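Local coordinates for protein trehalose monomycolate exporter MmpL3 (Mycobacterium tuberculosis, PDB 7NVH) that exports trehalose monomycolate, a glycolipid that carries mycolic acid to the mycobacterial outer membrane, as a transporter of the RND superfamily, at residues Trp385-Met393 with Gln660-Gly671; Lys586-Leu595 with Ile631-Glu642. One frame throughout, in Å; residues are numbered along the deposited sequence.

In the fold
Both contacts belong to the helical part of this RND-family transporter, tied together by helix 624-654. Interaction 2 packs that helix against helix 582-607, centred about 18 Å from the centre of the chain. Interaction 1 lies further out, at about 36 Å, where the next helix, 659-669, meets the short helix 385-391. The two centres are about 21 Å apart and the nearest atoms about 7 Å. Helix 694-726 contacts both. Segment 631-642 also carries D640 and Y641, which hydrogen bond to Y252 and D251, consistent with the Asp-Tyr proton relay of MmpL3. The detergent lauryl maltose neopentyl glycol binds in a pocket of 27 residues between 40 and 548, which includes none of 586-595, 631-642 or 660-671.

Interaction 1 of 2, residues Trp385-Met393 with Gln660-Gly671; sequences WGKLVNRVM and QEAIRIGTAATG
A helix-helix contact at an end of the RND-type helical bundle sets W385, V389 and M393 of segment 385-393 against helix 659-669 and G671. It joins the two MMPL family regions. The short segments run roughly antiparallel but strongly inclined, with 139° between their N-to-C directions. No hydrogen bond crosses the contact. Van der Waals contacts carry it, including those of M393 SD and V389 O.

At one end, G671 CA sits over one face of the W385 indole. It lies 3.9 Å from the centroid of the five-membered ring, in a CH-pi contact. W385 CG is anti to its own carbonyl carbon (chi1 -84°), and this turns the ring toward the start of helix 671-689. R715 and M716 of helix 694-726 also touch this ring. Further along the segment, V389 CG1 meets T667 CG2 tip to tip, and V389 CG2 reaches I663 CG2 at 3.9 Å. V389 is the centre of an inverse gamma turn, and its carbonyl O lies 3.6 Å from R664 CG.

M393 closes the far end. Its side chain slides past I663 in the opposite direction, with M393 SD 3.8 Å from I663 CD1. The chain bends at chi3 (-74°), which carries the methyl over helix 659-669. There M393 CE lies 3.6 Å from both Q660 CG and R664 CG.

Interaction 2 of 2, residues Lys586-Leu595 with Ile631-Glu642; sequences KATLMSALTL and IALVFGLSTDYE
K586 and E642 form a buried salt bridge between helices 582-607 and 624-654, with K586 NZ 3.6 Å from E642 OE1. These are two helices of the RND-type helical bundle, and the short segments stand at 135° between their N-to-C directions. The two side chains meet at about a right angle. The lysine chain folds at chi3 and chi4, which brings its amine round to the carboxylate. M590 SD also lies near E642 OE1. The other carboxylate oxygen, E642 OE2, is close to the like-charged D710 of helix 694-726.

The second polar point brings two serine hydroxyls together. S591 OG donates to A587 O of its own helix (2.8 Å). Its hydroxyl tilts out of the carbonyl plane, on the face opposite to the backbone N-H of S591 that the same oxygen also accepts. S591 OG therefore has its proton committed and can act as an acceptor for S638 OG, 2.9 Å away. S638 OG could instead donate to F635 O, so its choice is not settled. T639 CG2 borders S591 OG as well.

Packing spreads outward from here. F635 is a knob in a hole formed by T588, S591, A592 and L595. Its CG is anti to the backbone N (chi1 -155°), which sends the ring across to helix 582-607. S591 CB lies over the ring face, 4.0 Å from the centroid, and L595 CD2 comes in at the edge. Helices 559-577 and 270-297 also touch F635. At the end of the contact both methyls of L595 pack on I631. L595 CD1 also packs on V634 CG1 at 3.8 Å, and L595 CD2 lies 3.6 Å from I631 CG2.

Interaction 1 of 2, residues Trp385-Met393 with Gln660-Gly671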
loop_
_atom_site.group_PDB
_atom_site.type_symbol
_atom_site.label_atom_id
_atom_site.label_comp_id
_atom_site.label_asym_id
_atom_site.label_seq_id
_atom_site.Cartn_x
_atom_site.Cartn_y
_atom_site.Cartn_z
ATOM N N TRP A 385 -21.383 -24.926 -14.073
ATOM C CA TRP A 385 -20.901 -24.772 -12.708
ATOM C C TRP A 385 -21.412 -25.883 -11.805
ATOM O O TRP A 385 -20.734 -26.256 -10.843
ATOM C CB TRP A 385 -21.308 -23.409 -12.162
ATOM C CG TRP A 385 -20.369 -22.333 -12.563
ATOM C CD1 TRP A 385 -20.610 -21.320 -13.437
ATOM C CD2 TRP A 385 -19.022 -22.169 -12.117
ATOM N NE1 TRP A 385 -19.497 -20.526 -13.559
ATOM C CE2 TRP A 385 -18.507 -21.028 -12.756
ATOM C CE3 TRP A 385 -18.202 -22.872 -11.233
ATOM C CZ2 TRP A 385 -17.212 -20.575 -12.543
ATOM C CZ3 TRP A 385 -16.920 -22.423 -11.022
ATOM C CH2 TRP A 385 -16.434 -21.286 -11.674
ATOM N N GLY A 386 -22.594 -26.420 -12.091
ATOM C CA GLY A 386 -23.100 -27.544 -11.332
ATOM C C GLY A 386 -22.568 -28.888 -11.762
ATOM O O GLY A 386 -22.773 -29.876 -11.051
ATOM N N LYS A 387 -21.894 -28.952 -12.909
ATOM C CA LYS A 387 -21.276 -30.186 -13.367
ATOM C C LYS A 387 -19.788 -30.249 -13.075
ATOM O O LYS A 387 -19.224 -31.347 -13.061
ATOM C CB LYS A 387 -21.498 -30.368 -14.872
ATOM C CG LYS A 387 -22.680 -31.255 -15.213
ATOM C CD LYS A 387 -23.014 -31.196 -16.694
ATOM C CE LYS A 387 -21.840 -31.644 -17.545
ATOM N NZ LYS A 387 -22.282 -32.356 -18.776
ATOM N N LEU A 388 -19.135 -29.106 -12.860
ATOM C CA LEU A 388 -17.756 -29.128 -12.390
ATOM C C LEU A 388 -17.686 -29.636 -10.956
ATOM O O LEU A 388 -16.931 -30.573 -10.647
ATOM C CB LEU A 388 -17.146 -27.733 -12.508
ATOM C CG LEU A 388 -15.787 -27.504 -11.850
ATOM C CD1 LEU A 388 -14.676 -28.066 -12.714
ATOM C CD2 LEU A 388 -15.572 -26.024 -11.599
ATOM N N VAL A 389 -18.492 -29.055 -10.068
ATOM C CA VAL A 389 -18.607 -29.610 -8.730
ATOM C C VAL A 389 -19.727 -30.641 -8.769
ATOM O O VAL A 389 -20.769 -30.518 -8.117
ATOM C CB VAL A 389 -18.851 -28.480 -7.712
ATOM C CG1 VAL A 389 -20.099 -27.695 -8.075
ATOM C CG2 VAL A 389 -18.921 -29.012 -6.296
ATOM N N ASN A 390 -19.485 -31.687 -9.541
ATOM C CA ASN A 390 -20.078 -33.005 -9.400
ATOM C C ASN A 390 -19.067 -34.074 -9.736
ATOM O O ASN A 390 -19.269 -35.239 -9.381
ATOM C CB ASN A 390 -21.303 -33.148 -10.307
ATOM C CG ASN A 390 -22.268 -34.203 -9.822
ATOM O OD1 ASN A 390 -21.977 -34.949 -8.888
ATOM N ND2 ASN A 390 -23.436 -34.265 -10.451
ATOM N N ARG A 391 -17.990 -33.700 -10.424
ATOM C CA ARG A 391 -16.758 -34.455 -10.540
ATOM C C ARG A 391 -15.773 -34.088 -9.451
ATOM O O ARG A 391 -14.977 -34.936 -9.040
ATOM C CB ARG A 391 -16.098 -34.189 -11.895
ATOM C CG ARG A 391 -17.047 -34.176 -13.075
ATOM C CD ARG A 391 -16.363 -33.575 -14.292
ATOM N NE ARG A 391 -17.312 -32.963 -15.217
ATOM C CZ ARG A 391 -18.102 -33.645 -16.038
ATOM N NH1 ARG A 391 -18.062 -34.971 -16.058
ATOM N NH2 ARG A 391 -18.933 -33.002 -16.846
ATOM N N VAL A 392 -15.803 -32.837 -8.983
ATOM C CA VAL A 392 -14.938 -32.458 -7.870
ATOM C C VAL A 392 -15.280 -33.267 -6.626
ATOM O O VAL A 392 -14.387 -33.762 -5.929
ATOM C CB VAL A 392 -15.026 -30.945 -7.602
ATOM C CG1 VAL A 392 -14.298 -30.600 -6.323
ATOM C CG2 VAL A 392 -14.427 -30.174 -8.757
ATOM N N MET A 393 -16.569 -33.427 -6.329
ATOM C CA MET A 393 -16.972 -34.160 -5.136
ATOM C C MET A 393 -17.051 -35.663 -5.350
ATOM O O MET A 393 -17.345 -36.389 -4.395
ATOM C CB MET A 393 -18.326 -33.669 -4.625
ATOM C CG MET A 393 -18.338 -32.252 -4.106
ATOM S SD MET A 393 -19.969 -31.828 -3.473
ATOM C CE MET A 393 -20.889 -31.635 -4.990
ATOM N N GLN A 660 -23.913 -32.543 0.250
ATOM C CA GLN A 660 -23.469 -32.499 -1.140
ATOM C C GLN A 660 -24.309 -31.521 -1.953
ATOM O O GLN A 660 -23.773 -30.692 -2.701
ATOM C CB GLN A 660 -23.529 -33.902 -1.742
ATOM C CG GLN A 660 -22.837 -34.038 -3.081
ATOM C CD GLN A 660 -22.550 -35.479 -3.441
ATOM O OE1 GLN A 660 -22.891 -36.395 -2.698
ATOM N NE2 GLN A 660 -21.916 -35.686 -4.588
ATOM N N GLU A 661 -25.633 -31.600 -1.811
ATOM C CA GLU A 661 -26.509 -30.666 -2.507
ATOM C C GLU A 661 -26.284 -29.241 -2.026
ATOM O O GLU A 661 -26.351 -28.294 -2.816
ATOM C CB GLU A 661 -27.966 -31.077 -2.311
ATOM C CG GLU A 661 -28.194 -32.568 -2.443
ATOM C CD GLU A 661 -29.660 -32.926 -2.562
ATOM O OE1 GLU A 661 -30.503 -32.193 -2.005
ATOM O OE2 GLU A 661 -29.970 -33.943 -3.217
ATOM N N ALA A 662 -26.032 -29.063 -0.729
ATOM C CA ALA A 662 -25.733 -27.729 -0.225
ATOM C C ALA A 662 -24.572 -27.118 -0.992
ATOM O O ALA A 662 -24.648 -25.972 -1.443
ATOM C CB ALA A 662 -25.423 -27.780 1.269
ATOM N N ILE A 663 -23.505 -27.894 -1.188
ATOM C CA ILE A 663 -22.360 -27.413 -1.956
ATOM C C ILE A 663 -22.757 -27.141 -3.399
ATOM O O ILE A 663 -22.379 -26.113 -3.975
ATOM C CB ILE A 663 -21.199 -28.418 -1.871
ATOM C CG1 ILE A 663 -20.786 -28.639 -0.418
ATOM C CG2 ILE A 663 -20.014 -27.927 -2.677
ATOM C CD1 ILE A 663 -19.896 -29.839 -0.223
ATOM N N ARG A 664 -23.518 -28.054 -4.012
ATOM C CA ARG A 664 -23.869 -27.882 -5.420
ATOM C C ARG A 664 -24.611 -26.574 -5.652
ATOM O O ARG A 664 -24.194 -25.753 -6.474
ATOM C CB ARG A 664 -24.707 -29.057 -5.920
ATOM C CG ARG A 664 -23.896 -30.242 -6.390
ATOM C CD ARG A 664 -24.654 -31.034 -7.436
ATOM N NE ARG A 664 -26.049 -31.235 -7.068
ATOM C CZ ARG A 664 -26.517 -32.340 -6.499
ATOM N NH1 ARG A 664 -25.699 -33.348 -6.233
ATOM N NH2 ARG A 664 -27.803 -32.439 -6.198
ATOM N N ILE A 665 -25.706 -26.353 -4.922
ATOM C CA ILE A 665 -26.430 -25.089 -5.068
ATOM C C ILE A 665 -25.563 -23.905 -4.662
ATOM O O ILE A 665 -25.542 -22.879 -5.353
ATOM C CB ILE A 665 -27.776 -25.104 -4.312
ATOM C CG1 ILE A 665 -28.741 -26.157 -4.877
ATOM C CG2 ILE A 665 -28.415 -23.732 -4.333
ATOM C CD1 ILE A 665 -28.678 -27.525 -4.314
ATOM N N GLY A 666 -24.818 -24.023 -3.563
ATOM C CA GLY A 666 -24.058 -22.885 -3.082
ATOM C C GLY A 666 -23.048 -22.373 -4.088
ATOM O O GLY A 666 -22.932 -21.164 -4.299
ATOM N N THR A 667 -22.306 -23.275 -4.725
ATOM C CA THR A 667 -21.286 -22.865 -5.680
ATOM C C THR A 667 -21.738 -22.965 -7.129
ATOM O O THR A 667 -20.919 -22.767 -8.030
ATOM C CB THR A 667 -20.003 -23.676 -5.484
ATOM O OG1 THR A 667 -18.963 -23.128 -6.303
ATOM C CG2 THR A 667 -20.218 -25.103 -5.868
ATOM N N ALA A 668 -23.010 -23.265 -7.381
ATOM C CA ALA A 668 -23.565 -23.107 -8.716
ATOM C C ALA A 668 -24.395 -21.845 -8.862
ATOM O O ALA A 668 -24.494 -21.309 -9.970
ATOM C CB ALA A 668 -24.427 -24.319 -9.083
ATOM N N ALA A 669 -24.992 -21.357 -7.775
ATOM C CA ALA A 669 -25.750 -20.116 -7.839
ATOM C C ALA A 669 -24.846 -18.894 -7.875
ATOM O O ALA A 669 -25.238 -17.856 -8.418
ATOM C CB ALA A 669 -26.705 -20.023 -6.650
ATOM N N THR A 670 -23.644 -18.992 -7.309
ATOM C CA THR A 670 -22.745 -17.854 -7.195
ATOM C C THR A 670 -21.546 -17.947 -8.126
ATOM O O THR A 670 -20.657 -17.095 -8.052
ATOM C CB THR A 670 -22.255 -17.708 -5.755
ATOM O OG1 THR A 670 -21.609 -16.441 -5.597
ATOM C CG2 THR A 670 -21.258 -18.801 -5.433
ATOM N N GLY A 671 -21.493 -18.955 -8.996
ATOM C CA GLY A 671 -20.312 -19.131 -9.827
ATOM C C GLY A 671 -20.081 -17.963 -10.766
ATOM O O GLY A 671 -18.987 -17.393 -10.813
#

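Interaction 2 of 2, residues Lys586-Leu595 with Ile631-Glu642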
loop_
_atom_site.group_PDB
_atom_site.type_symbol
_atom_site.label_atom_id
_atom_site.label_comp_id
_atom_site.label_asym_id
_atom_site.label_seq_id
_atom_site.Cartn_x
_atom_site.Cartn_y
_atom_site.Cartn_z
ATOM N N LYS A 586 -11.522 -23.971 8.246
ATOM C CA LYS A 586 -11.235 -24.334 6.862
ATOM C C LYS A 586 -10.908 -23.102 6.025
ATOM O O LYS A 586 -9.933 -23.091 5.259
ATOM C CB LYS A 586 -12.432 -25.082 6.280
ATOM C CG LYS A 586 -12.243 -25.549 4.865
ATOM C CD LYS A 586 -13.578 -25.794 4.192
ATOM C CE LYS A 586 -14.206 -24.491 3.743
ATOM N NZ LYS A 586 -13.410 -23.840 2.670
ATOM N N ALA A 587 -11.707 -22.045 6.171
ATOM C CA ALA A 587 -11.463 -20.832 5.403
ATOM C C ALA A 587 -10.186 -20.135 5.848
ATOM O O ALA A 587 -9.492 -19.540 5.019
ATOM C CB ALA A 587 -12.656 -19.886 5.516
ATOM N N THR A 588 -9.849 -20.204 7.137
ATOM C CA THR A 588 -8.589 -19.636 7.605
ATOM C C THR A 588 -7.401 -20.373 7.000
ATOM O O THR A 588 -6.423 -19.749 6.571
ATOM C CB THR A 588 -8.535 -19.679 9.133
ATOM O OG1 THR A 588 -9.383 -18.657 9.669
ATOM C CG2 THR A 588 -7.116 -19.465 9.630
ATOM N N LEU A 589 -7.470 -21.705 6.953
ATOM C CA LEU A 589 -6.383 -22.474 6.352
ATOM C C LEU A 589 -6.227 -22.148 4.873
ATOM O O LEU A 589 -5.106 -21.937 4.392
ATOM C CB LEU A 589 -6.620 -23.969 6.549
ATOM C CG LEU A 589 -6.593 -24.478 7.990
ATOM C CD1 LEU A 589 -6.708 -25.990 8.026
ATOM C CD2 LEU A 589 -5.333 -24.017 8.701
ATOM N N MET A 590 -7.339 -22.091 4.136
ATOM C CA MET A 590 -7.243 -21.726 2.726
ATOM C C MET A 590 -6.745 -20.302 2.515
ATOM O O MET A 590 -5.971 -20.065 1.582
ATOM C CB MET A 590 -8.580 -21.927 2.019
ATOM C CG MET A 590 -8.846 -23.370 1.650
ATOM S SD MET A 590 -10.570 -23.743 1.313
ATOM C CE MET A 590 -10.614 -25.461 1.799
ATOM N N SER A 591 -7.162 -19.351 3.351
ATOM C CA SER A 591 -6.660 -17.987 3.239
ATOM C C SER A 591 -5.164 -17.918 3.510
ATOM O O SER A 591 -4.440 -17.197 2.817
ATOM C CB SER A 591 -7.416 -17.074 4.199
ATOM O OG SER A 591 -8.796 -17.047 3.883
ATOM N N ALA A 592 -4.685 -18.653 4.514
ATOM C CA ALA A 592 -3.254 -18.678 4.793
ATOM C C ALA A 592 -2.478 -19.285 3.632
ATOM O O ALA A 592 -1.410 -18.785 3.260
ATOM C CB ALA A 592 -2.980 -19.450 6.082
ATOM N N LEU A 593 -2.999 -20.364 3.047
ATOM C CA LEU A 593 -2.329 -20.967 1.898
ATOM C C LEU A 593 -2.288 -20.006 0.716
ATOM O O LEU A 593 -1.263 -19.892 0.031
ATOM C CB LEU A 593 -3.028 -22.269 1.513
ATOM C CG LEU A 593 -2.157 -23.326 0.842
ATOM C CD1 LEU A 593 -1.040 -23.754 1.772
ATOM C CD2 LEU A 593 -3.003 -24.518 0.441
ATOM N N THR A 594 -3.396 -19.305 0.459
ATOM C CA THR A 594 -3.425 -18.334 -0.630
ATOM C C THR A 594 -2.441 -17.200 -0.384
ATOM O O THR A 594 -1.753 -16.756 -1.309
ATOM C CB THR A 594 -4.839 -17.784 -0.811
ATOM O OG1 THR A 594 -5.758 -18.871 -0.971
ATOM C CG2 THR A 594 -4.908 -16.890 -2.035
ATOM N N LEU A 595 -2.361 -16.720 0.857
ATOM C CA LEU A 595 -1.408 -15.665 1.185
ATOM C C LEU A 595 0.025 -16.133 0.973
ATOM O O LEU A 595 0.851 -15.398 0.420
ATOM C CB LEU A 595 -1.614 -15.211 2.627
ATOM C CG LEU A 595 -0.615 -14.203 3.188
ATOM C CD1 LEU A 595 -0.499 -12.993 2.279
ATOM C CD2 LEU A 595 -1.030 -13.793 4.585
ATOM N N ILE A 631 -0.207 -8.496 3.105
ATOM C CA ILE A 631 -0.701 -9.601 3.922
ATOM C C ILE A 631 -2.128 -9.325 4.372
ATOM O O ILE A 631 -3.027 -10.160 4.201
ATOM C CB ILE A 631 0.232 -9.836 5.122
ATOM C CG1 ILE A 631 1.494 -10.578 4.684
ATOM C CG2 ILE A 631 -0.487 -10.596 6.221
ATOM C CD1 ILE A 631 2.603 -10.544 5.707
ATOM N N ALA A 632 -2.361 -8.136 4.930
ATOM C CA ALA A 632 -3.689 -7.803 5.435
ATOM C C ALA A 632 -4.725 -7.822 4.320
ATOM O O ALA A 632 -5.786 -8.442 4.455
ATOM C CB ALA A 632 -3.660 -6.438 6.121
ATOM N N LEU A 633 -4.429 -7.155 3.201
ATOM C CA LEU A 633 -5.402 -7.063 2.117
ATOM C C LEU A 633 -5.682 -8.425 1.496
ATOM O O LEU A 633 -6.840 -8.755 1.217
ATOM C CB LEU A 633 -4.914 -6.080 1.055
ATOM C CG LEU A 633 -4.945 -4.604 1.452
ATOM C CD1 LEU A 633 -4.649 -3.721 0.252
ATOM C CD2 LEU A 633 -6.287 -4.246 2.066
ATOM N N VAL A 634 -4.642 -9.227 1.266
ATOM C CA VAL A 634 -4.828 -10.535 0.648
ATOM C C VAL A 634 -5.646 -11.438 1.559
ATOM O O VAL A 634 -6.591 -12.101 1.114
ATOM C CB VAL A 634 -3.467 -11.164 0.304
ATOM C CG1 VAL A 634 -3.608 -12.660 0.102
ATOM C CG2 VAL A 634 -2.886 -10.512 -0.937
ATOM N N PHE A 635 -5.306 -11.471 2.851
ATOM C CA PHE A 635 -6.072 -12.284 3.788
ATOM C C PHE A 635 -7.527 -11.838 3.824
ATOM O O PHE A 635 -8.446 -12.664 3.733
ATOM C CB PHE A 635 -5.443 -12.200 5.177
ATOM C CG PHE A 635 -5.744 -13.378 6.052
ATOM C CD1 PHE A 635 -4.808 -14.380 6.228
ATOM C CD2 PHE A 635 -6.957 -13.481 6.706
ATOM C CE1 PHE A 635 -5.078 -15.463 7.036
ATOM C CE2 PHE A 635 -7.233 -14.562 7.514
ATOM C CZ PHE A 635 -6.293 -15.555 7.678
ATOM N N GLY A 636 -7.756 -10.526 3.917
ATOM C CA GLY A 636 -9.117 -10.029 4.006
ATOM C C GLY A 636 -9.939 -10.348 2.774
ATOM O O GLY A 636 -11.076 -10.807 2.875
ATOM N N LEU A 637 -9.368 -10.133 1.590
ATOM C CA LEU A 637 -10.141 -10.329 0.371
ATOM C C LEU A 637 -10.332 -11.807 0.043
ATOM O O LEU A 637 -11.389 -12.191 -0.477
ATOM C CB LEU A 637 -9.479 -9.585 -0.789
ATOM C CG LEU A 637 -10.355 -9.366 -2.020
ATOM C CD1 LEU A 637 -11.754 -8.964 -1.602
ATOM C CD2 LEU A 637 -9.753 -8.271 -2.873
ATOM N N SER A 638 -9.345 -12.653 0.349
ATOM C CA SER A 638 -9.555 -14.087 0.208
ATOM C C SER A 638 -10.655 -14.568 1.145
ATOM O O SER A 638 -11.500 -15.383 0.753
ATOM C CB SER A 638 -8.251 -14.836 0.470
ATOM O OG SER A 638 -8.077 -15.077 1.852
ATOM N N THR A 639 -10.677 -14.065 2.383
ATOM C CA THR A 639 -11.773 -14.412 3.280
ATOM C C THR A 639 -13.105 -13.884 2.764
ATOM O O THR A 639 -14.137 -14.532 2.951
ATOM C CB THR A 639 -11.506 -13.882 4.687
ATOM O OG1 THR A 639 -11.045 -12.529 4.611
ATOM C CG2 THR A 639 -10.461 -14.731 5.385
ATOM N N ASP A 640 -13.110 -12.752 2.090
ATOM C CA ASP A 640 -14.371 -12.243 1.530
ATOM C C ASP A 640 -14.835 -13.246 0.507
ATOM O O ASP A 640 -15.945 -13.681 0.598
ATOM C CB ASP A 640 -14.193 -10.896 0.874
ATOM C CG ASP A 640 -14.196 -9.762 1.868
ATOM O OD1 ASP A 640 -13.954 -10.035 3.050
ATOM O OD2 ASP A 640 -14.446 -8.624 1.446
ATOM N N TYR A 641 -13.989 -13.620 -0.415
ATOM C CA TYR A 641 -14.445 -14.522 -1.467
ATOM C C TYR A 641 -14.894 -15.858 -0.887
ATOM O O TYR A 641 -15.866 -16.454 -1.368
ATOM C CB TYR A 641 -13.357 -14.705 -2.519
ATOM C CG TYR A 641 -13.337 -13.581 -3.528
ATOM C CD1 TYR A 641 -13.300 -12.257 -3.116
ATOM C CD2 TYR A 641 -13.384 -13.841 -4.888
ATOM C CE1 TYR A 641 -13.292 -11.226 -4.028
ATOM C CE2 TYR A 641 -13.377 -12.814 -5.810
ATOM C CZ TYR A 641 -13.331 -11.508 -5.372
ATOM O OH TYR A 641 -13.324 -10.478 -6.282
ATOM N N GLU A 642 -14.219 -16.331 0.164
ATOM C CA GLU A 642 -14.691 -17.528 0.851
ATOM C C GLU A 642 -16.080 -17.314 1.437
ATOM O O GLU A 642 -16.929 -18.206 1.371
ATOM C CB GLU A 642 -13.709 -17.941 1.946
ATOM C CG GLU A 642 -12.325 -18.297 1.440
ATOM C CD GLU A 642 -12.291 -19.639 0.744
ATOM O OE1 GLU A 642 -12.943 -20.583 1.237
ATOM O OE2 GLU A 642 -11.613 -19.748 -0.299
#